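Local coordinates for protein cystathionine gamma-lyase (Saccharomyces cerevisiae, PDB 1N8P) that belongs to the Cys/Met metabolism family of PLP-dependent enzymes and binds pyridoxal-5'-phosphate, at residues A[324-329]-A[385-390]; A[317-322]-A[366-371]; A[260-265]-A[301-306]. All blocks are in the same frame, centred on the assembly; numbering follows the deposited sequence.

Interaction 1 of 3, residues A[324-329]-A[385-390]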
ATOM      1  N   SER A 324       7.920  21.715 -24.974  1.00 53.04           N
ATOM      2  CA  SER A 324       7.455  20.482 -25.599  1.00 57.38           C
ATOM      3  C   SER A 324       8.526  19.747 -26.396  1.00 59.92           C
ATOM      4  O   SER A 324       8.512  18.531 -26.504  1.00 63.12           O
ATOM      5  CB  SER A 324       6.274  20.782 -26.509  1.00 62.56           C
ATOM      6  OG  SER A 324       5.245  21.454 -25.803  1.00 66.88           O
ATOM      7  N   SER A 325       9.454  20.499 -26.958  1.00 60.99           N
ATOM      8  CA  SER A 325      10.517  19.927 -27.751  1.00 58.17           C
ATOM      9  C   SER A 325      11.420  19.049 -26.901  1.00 54.50           C
ATOM     10  O   SER A 325      12.155  18.227 -27.429  1.00 57.83           O
ATOM     11  CB  SER A 325      11.329  21.063 -28.388  1.00 60.08           C
ATOM     12  OG  SER A 325      10.468  22.015 -29.004  1.00 54.46           O
ATOM     13  N   THR A 326      11.354  19.224 -25.584  1.00 55.74           N
ATOM     14  CA  THR A 326      12.181  18.469 -24.628  1.00 53.85           C
ATOM     15  C   THR A 326      11.810  17.000 -24.516  1.00 55.83           C
ATOM     16  O   THR A 326      10.638  16.641 -24.400  1.00 58.44           O
ATOM     17  CB  THR A 326      12.077  19.018 -23.216  1.00 49.48           C
ATOM     18  OG1 THR A 326      10.691  19.175 -22.895  1.00 53.39           O
ATOM     19  CG2 THR A 326      12.819  20.338 -23.079  1.00 42.84           C
ATOM     20  N   ARG A 327      12.830  16.154 -24.507  1.00 53.31           N
ATOM     21  CA  ARG A 327      12.625  14.727 -24.431  1.00 48.28           C
ATOM     22  C   ARG A 327      12.706  14.221 -23.002  1.00 50.70           C
ATOM     23  O   ARG A 327      11.829  13.477 -22.538  1.00 47.77           O
ATOM     24  CB  ARG A 327      13.670  14.021 -25.278  1.00 44.63           C
ATOM     25  CG  ARG A 327      13.594  12.525 -25.195  1.00 42.59           C
ATOM     26  CD  ARG A 327      14.592  11.895 -26.109  1.00 37.55           C
ATOM     27  NE  ARG A 327      15.966  12.091 -25.673  1.00 35.28           N
ATOM     28  CZ  ARG A 327      16.591  11.259 -24.852  1.00 31.23           C
ATOM     29  NH1 ARG A 327      15.944  10.208 -24.395  1.00 29.93           N
ATOM     30  NH2 ARG A 327      17.862  11.439 -24.530  1.00 16.90           N
ATOM     31  N   LEU A 328      13.761  14.638 -22.311  1.00 47.19           N
ATOM     32  CA  LEU A 328      13.996  14.221 -20.939  1.00 44.38           C
ATOM     33  C   LEU A 328      13.207  15.006 -19.885  1.00 43.67           C
ATOM     34  O   LEU A 328      12.748  14.421 -18.908  1.00 45.66           O
ATOM     35  CB  LEU A 328      15.500  14.275 -20.651  1.00 44.56           C
ATOM     36  CG  LEU A 328      16.339  13.310 -21.496  1.00 39.29           C
ATOM     37  CD1 LEU A 328      17.773  13.304 -21.007  1.00 32.15           C
ATOM     38  CD2 LEU A 328      15.731  11.909 -21.406  1.00 36.15           C
ATOM     39  N   PHE A 329      13.055  16.320 -20.054  1.00 42.22           N
ATOM     40  CA  PHE A 329      12.268  17.094 -19.086  1.00 38.46           C
ATOM     41  C   PHE A 329      10.824  16.852 -19.432  1.00 33.95           C
ATOM     42  O   PHE A 329      10.494  16.652 -20.583  1.00 46.94           O
ATOM     43  CB  PHE A 329      12.590  18.592 -19.160  1.00 33.42           C
ATOM     44  CG  PHE A 329      13.933  18.935 -18.605  1.00 24.95           C
ATOM     45  CD1 PHE A 329      15.077  18.559 -19.265  1.00 19.81           C
ATOM     46  CD2 PHE A 329      14.048  19.587 -17.392  1.00 25.99           C
ATOM     47  CE1 PHE A 329      16.325  18.828 -18.729  1.00 24.34           C
ATOM     48  CE2 PHE A 329      15.291  19.856 -16.848  1.00 28.08           C
ATOM     49  CZ  PHE A 329      16.431  19.471 -17.525  1.00 23.65           C
ATOM     50  N   LYS A 385      20.041  21.926 -24.748  1.00 56.31           N
ATOM     51  CA  LYS A 385      20.664  22.454 -25.961  1.00 59.31           C
ATOM     52  C   LYS A 385      19.782  22.100 -27.141  1.00 57.20           C
ATOM     53  O   LYS A 385      19.228  22.956 -27.827  1.00 58.79           O
ATOM     54  CB  LYS A 385      22.051  21.824 -26.160  1.00 56.27           C
ATOM     55  CG  LYS A 385      22.973  22.003 -24.966  1.00 63.00           C
ATOM     56  CD  LYS A 385      24.347  21.381 -25.175  1.00 64.38           C
ATOM     57  CE  LYS A 385      25.192  21.467 -23.887  1.00 66.13           C
ATOM     58  NZ  LYS A 385      26.552  20.825 -23.990  1.00 66.15           N
ATOM     59  N   GLN A 386      19.666  20.802 -27.349  1.00 60.97           N
ATOM     60  CA  GLN A 386      18.866  20.229 -28.404  1.00 60.38           C
ATOM     61  C   GLN A 386      17.464  20.821 -28.471  1.00 62.15           C
ATOM     62  O   GLN A 386      16.781  20.671 -29.482  1.00 70.00           O
ATOM     63  CB  GLN A 386      18.804  18.718 -28.182  1.00 58.94           C
ATOM     64  CG  GLN A 386      17.866  17.935 -29.074  1.00 59.35           C
ATOM     65  CD  GLN A 386      16.421  18.085 -28.685  1.00 58.14           C
ATOM     66  OE1 GLN A 386      16.092  18.203 -27.502  1.00 63.06           O
ATOM     67  NE2 GLN A 386      15.540  18.068 -29.673  1.00 57.95           N
ATOM     68  N   ALA A 387      17.023  21.500 -27.420  1.00 61.45           N
ATOM     69  CA  ALA A 387      15.674  22.055 -27.433  1.00 60.71           C
ATOM     70  C   ALA A 387      15.628  23.557 -27.651  1.00 63.14           C
ATOM     71  O   ALA A 387      14.577  24.095 -27.996  1.00 59.00           O
ATOM     72  CB  ALA A 387      14.940  21.690 -26.155  1.00 59.46           C
ATOM     73  N   LEU A 388      16.751  24.239 -27.436  1.00 64.19           N
ATOM     74  CA  LEU A 388      16.782  25.677 -27.661  1.00 63.22           C
ATOM     75  C   LEU A 388      16.651  25.839 -29.151  1.00 61.09           C
ATOM     76  O   LEU A 388      15.836  26.618 -29.627  1.00 63.99           O
ATOM     77  CB  LEU A 388      18.102  26.300 -27.215  1.00 65.41           C
ATOM     78  CG  LEU A 388      18.337  26.542 -25.724  1.00 64.44           C
ATOM     79  CD1 LEU A 388      19.712  27.194 -25.520  1.00 64.99           C
ATOM     80  CD2 LEU A 388      17.233  27.414 -25.178  1.00 55.01           C
ATOM     81  N   LYS A 389      17.448  25.077 -29.889  1.00 57.77           N
ATOM     82  CA  LYS A 389      17.412  25.152 -31.335  1.00 55.62           C
ATOM     83  C   LYS A 389      16.002  24.904 -31.863  1.00 55.67           C
ATOM     84  O   LYS A 389      15.513  25.652 -32.700  1.00 57.52           O
ATOM     85  CB  LYS A 389      18.411  24.170 -31.925  1.00 47.76           C
ATOM     86  CG  LYS A 389      19.813  24.359 -31.379  1.00 52.31           C
ATOM     87  CD  LYS A 389      20.856  23.568 -32.182  1.00 61.36           C
ATOM     88  CE  LYS A 389      22.243  23.541 -31.503  1.00 61.02           C
ATOM     89  NZ  LYS A 389      22.790  24.896 -31.167  1.00 65.10           N
ATOM     90  N   GLN A 390      15.338  23.874 -31.352  1.00 59.22           N
ATOM     91  CA  GLN A 390      13.981  23.550 -31.780  1.00 61.17           C
ATOM     92  C   GLN A 390      13.078  24.780 -31.699  1.00 62.82           C
ATOM     93  O   GLN A 390      12.393  25.109 -32.664  1.00 63.18           O
ATOM     94  CB  GLN A 390      13.408  22.440 -30.900  1.00 62.33           C
ATOM     95  CG  GLN A 390      14.230  21.159 -30.880  1.00 64.40           C
ATOM     96  CD  GLN A 390      13.638  20.039 -31.747  1.00 69.67           C
ATOM     97  OE1 GLN A 390      12.513  19.564 -31.511  1.00 55.38           O
ATOM     98  NE2 GLN A 390      14.406  19.605 -32.751  1.00 70.00           N
TER
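The Q390 amide comes up to S325 through OE1, which lies 3.7 Å from S325 CB, and the nearer part of the same side chain lies alongside the serine, with Q390 CB 3.5 Å from S325 OG. The guanidinium of R327 carries L328 CD2 over one face, 3.3 Å above the plane and offset toward its rim, while D6 of the second subunit forms a salt bridge with R327 NH2. These residues belong to the smaller C-terminal alpha/beta domain of a fold type I PLP enzyme, where the end of helix 316-325 meets helix 377-392 at the surface. The S325 hydroxyl stands anti to its own carbonyl carbon (chi1 -48°), which carries it back along its helix to its polar partner, K321 O, with which it hydrogen-bonds; toward Q390 it meets the aliphatic CB. T326 is the first residue to leave helical geometry, and the chain then turns along helix 377-392, where D383 OD2 accepts a hydrogen bond from L328 N. A weak bond of 3.4 Å from T326 OG1 to F329 O spans this turn. The two backbones come nearest at A387, whose CA lies 5.6 Å from the CA of S325. The A387 methyl sits 4.3 Å from S325 CB and 4.0 Å from T326 CG2.

Interaction 2 of 3, residues A[317-322]-A[366-371]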
ATOM      1  N   GLU A 317       6.009  31.735 -27.914  1.00 64.31           N
ATOM      2  CA  GLU A 317       6.058  30.526 -28.734  1.00 65.48           C
ATOM      3  C   GLU A 317       7.330  29.760 -28.367  1.00 65.14           C
ATOM      4  O   GLU A 317       7.284  28.632 -27.885  1.00 65.49           O
ATOM      5  CB  GLU A 317       6.135  30.874 -30.214  1.00 68.84           C
ATOM      6  CG  GLU A 317       5.197  31.956 -30.643  1.00 70.00           C
ATOM      7  CD  GLU A 317       3.781  31.598 -30.363  1.00 70.00           C
ATOM      8  OE1 GLU A 317       3.318  30.577 -30.916  1.00 67.93           O
ATOM      9  OE2 GLU A 317       3.140  32.338 -29.590  1.00 70.00           O
ATOM     10  N   ALA A 318       8.470  30.389 -28.610  1.00 57.87           N
ATOM     11  CA  ALA A 318       9.735  29.771 -28.301  1.00 59.37           C
ATOM     12  C   ALA A 318       9.670  29.014 -26.971  1.00 60.05           C
ATOM     13  O   ALA A 318      10.259  27.949 -26.836  1.00 63.37           O
ATOM     14  CB  ALA A 318      10.820  30.836 -28.256  1.00 56.30           C
ATOM     15  N   ALA A 319       8.956  29.568 -25.994  1.00 60.97           N
ATOM     16  CA  ALA A 319       8.834  28.949 -24.677  1.00 62.25           C
ATOM     17  C   ALA A 319       7.873  27.780 -24.715  1.00 65.35           C
ATOM     18  O   ALA A 319       8.222  26.663 -24.340  1.00 70.00           O
ATOM     19  CB  ALA A 319       8.367  29.965 -23.648  1.00 58.68           C
ATOM     20  N   SER A 320       6.650  28.029 -25.154  1.00 65.81           N
ATOM     21  CA  SER A 320       5.689  26.948 -25.241  1.00 62.91           C
ATOM     22  C   SER A 320       6.354  25.835 -26.060  1.00 64.59           C
ATOM     23  O   SER A 320       6.186  24.654 -25.782  1.00 65.39           O
ATOM     24  CB  SER A 320       4.425  27.437 -25.933  1.00 64.80           C
ATOM     25  OG  SER A 320       3.307  26.666 -25.538  1.00 63.44           O
ATOM     26  N   LYS A 321       7.128  26.234 -27.064  1.00 66.27           N
ATOM     27  CA  LYS A 321       7.842  25.304 -27.932  1.00 61.68           C
ATOM     28  C   LYS A 321       8.813  24.467 -27.097  1.00 62.67           C
ATOM     29  O   LYS A 321       8.718  23.239 -27.056  1.00 64.78           O
ATOM     30  CB  LYS A 321       8.616  26.093 -28.982  1.00 62.67           C
ATOM     31  CG  LYS A 321       9.409  25.253 -29.955  1.00 65.55           C
ATOM     32  CD  LYS A 321       8.503  24.636 -30.985  1.00 65.21           C
ATOM     33  CE  LYS A 321       9.298  24.135 -32.162  1.00 68.06           C
ATOM     34  NZ  LYS A 321       8.400  23.948 -33.335  1.00 70.00           N
ATOM     35  N   PHE A 322       9.755  25.153 -26.456  1.00 56.42           N
ATOM     36  CA  PHE A 322      10.748  24.536 -25.591  1.00 52.13           C
ATOM     37  C   PHE A 322      10.045  23.554 -24.667  1.00 50.88           C
ATOM     38  O   PHE A 322      10.395  22.396 -24.585  1.00 51.88           O
ATOM     39  CB  PHE A 322      11.418  25.614 -24.747  1.00 49.95           C
ATOM     40  CG  PHE A 322      12.533  25.113 -23.891  1.00 44.23           C
ATOM     41  CD1 PHE A 322      13.800  24.983 -24.407  1.00 39.61           C
ATOM     42  CD2 PHE A 322      12.315  24.779 -22.561  1.00 40.80           C
ATOM     43  CE1 PHE A 322      14.837  24.529 -23.617  1.00 44.30           C
ATOM     44  CE2 PHE A 322      13.351  24.324 -21.769  1.00 37.15           C
ATOM     45  CZ  PHE A 322      14.613  24.201 -22.300  1.00 36.46           C
ATOM     46  N   ASP A 366       7.555  35.165 -21.463  1.00 63.99           N
ATOM     47  CA  ASP A 366       8.482  34.358 -22.260  1.00 62.90           C
ATOM     48  C   ASP A 366       9.502  33.652 -21.375  1.00 57.95           C
ATOM     49  O   ASP A 366      10.615  33.373 -21.792  1.00 57.04           O
ATOM     50  CB  ASP A 366       9.178  35.214 -23.348  1.00 64.68           C
ATOM     51  CG  ASP A 366       9.972  36.410 -22.779  1.00 66.02           C
ATOM     52  OD1 ASP A 366       9.467  37.084 -21.863  1.00 70.00           O
ATOM     53  OD2 ASP A 366      11.090  36.696 -23.267  1.00 57.51           O
ATOM     54  N   LEU A 367       9.081  33.339 -20.155  1.00 55.26           N
ATOM     55  CA  LEU A 367       9.922  32.670 -19.163  1.00 52.08           C
ATOM     56  C   LEU A 367       9.688  31.165 -18.982  1.00 52.57           C
ATOM     57  O   LEU A 367       8.576  30.728 -18.708  1.00 43.54           O
ATOM     58  CB  LEU A 367       9.702  33.319 -17.814  1.00 51.73           C
ATOM     59  CG  LEU A 367      10.488  32.722 -16.664  1.00 44.89           C
ATOM     60  CD1 LEU A 367      11.814  33.474 -16.538  1.00 42.72           C
ATOM     61  CD2 LEU A 367       9.661  32.829 -15.394  1.00 40.25           C
ATOM     62  N   VAL A 368      10.745  30.375 -19.115  1.00 50.42           N
ATOM     63  CA  VAL A 368      10.642  28.936 -18.922  1.00 51.65           C
ATOM     64  C   VAL A 368      11.257  28.558 -17.564  1.00 50.88           C
ATOM     65  O   VAL A 368      12.400  28.925 -17.250  1.00 50.15           O
ATOM     66  CB  VAL A 368      11.380  28.154 -20.035  1.00 54.84           C
ATOM     67  CG1 VAL A 368      11.496  26.690 -19.656  1.00 47.71           C
ATOM     68  CG2 VAL A 368      10.634  28.288 -21.341  1.00 59.37           C
ATOM     69  N   ARG A 369      10.486  27.842 -16.756  1.00 41.95           N
ATOM     70  CA  ARG A 369      10.952  27.395 -15.454  1.00 41.07           C
ATOM     71  C   ARG A 369      11.141  25.875 -15.458  1.00 43.64           C
ATOM     72  O   ARG A 369      10.233  25.119 -15.837  1.00 43.40           O
ATOM     73  CB  ARG A 369       9.951  27.795 -14.395  1.00 42.82           C
ATOM     74  CG  ARG A 369      10.082  27.081 -13.073  1.00 44.81           C
ATOM     75  CD  ARG A 369       9.012  27.625 -12.193  1.00 48.40           C
ATOM     76  NE  ARG A 369       8.514  26.750 -11.136  1.00 57.30           N
ATOM     77  CZ  ARG A 369       8.055  25.519 -11.309  1.00 60.10           C
ATOM     78  NH1 ARG A 369       8.047  24.960 -12.513  1.00 69.17           N
ATOM     79  NH2 ARG A 369       7.522  24.878 -10.277  1.00 56.30           N
ATOM     80  N   ILE A 370      12.327  25.431 -15.051  1.00 38.64           N
ATOM     81  CA  ILE A 370      12.646  24.008 -15.027  1.00 45.99           C
ATOM     82  C   ILE A 370      13.103  23.441 -13.682  1.00 46.11           C
ATOM     83  O   ILE A 370      13.862  24.050 -12.929  1.00 49.90           O
ATOM     84  CB  ILE A 370      13.688  23.646 -16.111  1.00 39.31           C
ATOM     85  CG1 ILE A 370      14.944  24.467 -15.939  1.00 39.80           C
ATOM     86  CG2 ILE A 370      13.133  23.969 -17.477  1.00 46.70           C
ATOM     87  CD1 ILE A 370      15.923  24.267 -17.059  1.00 48.27           C
ATOM     88  N   SER A 371      12.586  22.251 -13.410  1.00 45.38           N
ATOM     89  CA  SER A 371      12.829  21.461 -12.210  1.00 36.23           C
ATOM     90  C   SER A 371      13.814  20.325 -12.577  1.00 38.59           C
ATOM     91  O   SER A 371      13.406  19.278 -13.097  1.00 35.64           O
ATOM     92  CB  SER A 371      11.481  20.881 -11.760  1.00 34.53           C
ATOM     93  OG  SER A 371      11.536  20.257 -10.503  1.00 35.61           O
TER
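V368 points its CB from the strand toward helix 317-322, and from there its two methyls part to meet different residues. CG1, anti to the backbone N (chi1 168°), reaches the F322 ring obliquely, 3.6 Å from F322 CD2 and 3.7 Å from F322 CE2. CG2 turns instead to A319, where it lies 3.6 Å from A319 CB and 3.8 Å from A319 CA, so that it packs against both the methyl and the backbone carbon. One valine thus touches residues almost a full helical turn apart. F322 extends from the helix with CG anti to its own backbone N (chi1 -176°), a setting that sends the ring from the helix toward the strand, beside V368. There its edge receives I370 CG2, 4.3 Å from F322 CE2. The contact lays a helix on the mixed sheet of strands 278-282, 307-312, 367-371, 341-343 and 330-331: strand 367-371 runs between the antiparallel strands 307-312 and 341-343, and the axis of helix segment 317-322 passes 8.2 Å from that of strand 367-371, their directions 23° apart. A second ring, F310 of strand 307-312, packs edge-to-face with F322, and I384 and A387 of helix 377-392 also touch F322. The strand's alternation places L367 and R369 on the other side of the sheet, where R369 forms a salt bridge with E343 and a hydrogen bond with N149. At the start of the strand, D366 directs its carboxylate away from the helix into a salt bridge with R311, while D366 C of the backbone lies 4.5 Å from A319 CB.

Interaction 3 of 3, residues A[260-265]-A[301-306]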
ATOM      1  N   ALA A 260      20.687  16.967  -7.981  1.00 34.21           N
ATOM      2  CA  ALA A 260      19.806  17.858  -8.703  1.00 38.10           C
ATOM      3  C   ALA A 260      20.414  19.256  -8.736  1.00 38.97           C
ATOM      4  O   ALA A 260      20.257  19.991  -9.699  1.00 42.42           O
ATOM      5  CB  ALA A 260      18.422  17.871  -8.038  1.00 27.17           C
ATOM      6  N   ALA A 261      21.131  19.608  -7.682  1.00 42.37           N
ATOM      7  CA  ALA A 261      21.747  20.923  -7.589  1.00 41.52           C
ATOM      8  C   ALA A 261      22.988  21.062  -8.509  1.00 42.78           C
ATOM      9  O   ALA A 261      23.078  22.019  -9.287  1.00 38.55           O
ATOM     10  CB  ALA A 261      22.097  21.226  -6.106  1.00 31.26           C
ATOM     11  N   LEU A 262      23.947  20.137  -8.420  1.00 39.16           N
ATOM     12  CA  LEU A 262      25.118  20.209  -9.296  1.00 40.17           C
ATOM     13  C   LEU A 262      24.596  20.304 -10.734  1.00 40.22           C
ATOM     14  O   LEU A 262      25.009  21.155 -11.497  1.00 49.15           O
ATOM     15  CB  LEU A 262      26.010  18.956  -9.186  1.00 35.73           C
ATOM     16  CG  LEU A 262      26.394  18.289  -7.857  1.00 35.48           C
ATOM     17  CD1 LEU A 262      27.517  17.384  -8.193  1.00 39.26           C
ATOM     18  CD2 LEU A 262      26.815  19.246  -6.744  1.00 33.11           C
ATOM     19  N   SER A 263      23.665  19.439 -11.100  1.00 41.90           N
ATOM     20  CA  SER A 263      23.135  19.473 -12.444  1.00 42.83           C
ATOM     21  C   SER A 263      22.548  20.804 -12.850  1.00 42.18           C
ATOM     22  O   SER A 263      22.887  21.306 -13.902  1.00 44.77           O
ATOM     23  CB  SER A 263      22.096  18.377 -12.630  1.00 41.76           C
ATOM     24  OG  SER A 263      22.746  17.128 -12.779  1.00 42.39           O
ATOM     25  N   ALA A 264      21.670  21.367 -12.019  1.00 47.80           N
ATOM     26  CA  ALA A 264      21.017  22.657 -12.307  1.00 48.06           C
ATOM     27  C   ALA A 264      22.023  23.787 -12.416  1.00 48.09           C
ATOM     28  O   ALA A 264      21.843  24.711 -13.193  1.00 49.20           O
ATOM     29  CB  ALA A 264      19.972  22.988 -11.237  1.00 45.33           C
ATOM     30  N   ASN A 265      23.083  23.709 -11.625  1.00 50.90           N
ATOM     31  CA  ASN A 265      24.124  24.706 -11.674  1.00 49.11           C
ATOM     32  C   ASN A 265      24.832  24.570 -13.010  1.00 49.97           C
ATOM     33  O   ASN A 265      24.994  25.555 -13.710  1.00 53.09           O
ATOM     34  CB  ASN A 265      25.117  24.502 -10.534  1.00 49.21           C
ATOM     35  CG  ASN A 265      26.320  25.422 -10.638  1.00 47.85           C
ATOM     36  OD1 ASN A 265      27.258  25.155 -11.393  1.00 46.41           O
ATOM     37  ND2 ASN A 265      26.292  26.519  -9.891  1.00 45.85           N
ATOM     38  N   ASP A 301      26.954  24.943   1.105  1.00 46.52           N
ATOM     39  CA  ASP A 301      27.946  24.914   0.043  1.00 39.90           C
ATOM     40  C   ASP A 301      27.642  25.837  -1.117  1.00 37.63           C
ATOM     41  O   ASP A 301      28.316  25.808  -2.147  1.00 32.99           O
ATOM     42  CB  ASP A 301      28.107  23.490  -0.449  1.00 38.58           C
ATOM     43  CG  ASP A 301      28.682  22.594   0.606  1.00 39.12           C
ATOM     44  OD1 ASP A 301      29.760  22.930   1.118  1.00 42.98           O
ATOM     45  OD2 ASP A 301      28.067  21.561   0.932  1.00 43.15           O
ATOM     46  N   ALA A 302      26.643  26.680  -0.915  1.00 38.59           N
ATOM     47  CA  ALA A 302      26.193  27.646  -1.915  1.00 43.38           C
ATOM     48  C   ALA A 302      25.460  26.957  -3.080  1.00 44.33           C
ATOM     49  O   ALA A 302      25.519  27.427  -4.228  1.00 45.82           O
ATOM     50  CB  ALA A 302      27.371  28.459  -2.423  1.00 32.29           C
ATOM     51  N   LEU A 303      24.776  25.847  -2.771  1.00 39.44           N
ATOM     52  CA  LEU A 303      24.035  25.093  -3.773  1.00 37.39           C
ATOM     53  C   LEU A 303      22.833  25.932  -4.188  1.00 38.93           C
ATOM     54  O   LEU A 303      22.125  26.461  -3.335  1.00 39.70           O
ATOM     55  CB  LEU A 303      23.595  23.745  -3.195  1.00 41.78           C
ATOM     56  CG  LEU A 303      24.715  22.742  -2.859  1.00 39.06           C
ATOM     57  CD1 LEU A 303      24.186  21.564  -2.040  1.00 32.95           C
ATOM     58  CD2 LEU A 303      25.323  22.264  -4.122  1.00 27.81           C
ATOM     59  N   GLY A 304      22.618  26.068  -5.494  1.00 38.60           N
ATOM     60  CA  GLY A 304      21.519  26.883  -5.984  1.00 36.01           C
ATOM     61  C   GLY A 304      20.168  26.221  -5.966  1.00 31.41           C
ATOM     62  O   GLY A 304      19.133  26.875  -6.027  1.00 33.56           O
ATOM     63  N   GLY A 305      20.163  24.905  -5.881  1.00 39.58           N
ATOM     64  CA  GLY A 305      18.895  24.189  -5.835  1.00 41.84           C
ATOM     65  C   GLY A 305      18.703  23.385  -7.096  1.00 38.03           C
ATOM     66  O   GLY A 305      19.676  23.105  -7.787  1.00 43.67           O
ATOM     67  N   GLY A 306      17.459  23.029  -7.393  1.00 37.40           N
ATOM     68  CA  GLY A 306      17.159  22.264  -8.587  1.00 37.59           C
ATOM     69  C   GLY A 306      16.253  23.011  -9.546  1.00 35.99           C
ATOM     70  O   GLY A 306      15.949  22.513 -10.615  1.00 35.88           O
TER
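A261 and A264, three residues apart on the same side of helix 253-271, receive the backbone of G305 and G306, and this buried end is the close-packed part of the contact. The carbonyl oxygen of G305 points at the helix: A261 CA makes a CA-H...O contact with G305 O at 3.0 Å, while A261 CB and A264 CB each lie 3.5 Å from G305 O. The same oxygen is held by a hydrogen bond with Y283 OH, so a buried carbonyl set among alanine methyls still has a polar partner. Where alanines A261 and A264 face the loop, the main chain comes near, G306 CA lying 3.9 Å from A264 CB. The loop is the connection from helix 292-298 into strand 307-312 of the smaller domain's mixed sheet. G305 takes a positive phi of 112°, a backbone setting that suits glycine, and G306 is joined by a backbone hydrogen bond to V372, just beyond strand 367-371. Toward the surface the packing is looser and depends on longer side chains. L303, partly exposed, stretches back to the helix with CD2 3.9 Å from A261 CB, and the exposed L262 meets it by methyls alone, 4.3 Å between L262 CD2 and L303 CD2. Farther out, the exposed D301 pairs in a salt bridge with R258, an earlier residue of the same helix.

Along the chain, interaction 3 comes first: it brings the loop before strand 307-312 back onto helix 253-271, closing a loop of 35 residues before the other two contacts begin. Helix 316-325 then opens both of those. Its segment 317-322 is met by strand 367-371 in interaction 2, and its end, continuing into 324-329, is met by helix 377-392 in interaction 1, so that the two loops cross. Their centres are 10 Å apart and they touch, L388 packing on F322 and F329 on I370. Interaction 3, its centre about 21 Å from that of interaction 1 and 20 Å from that of interaction 2, ties helix 253-271 to the loop leading into strand 307-312, a neighbour in the sheet of strand 367-371.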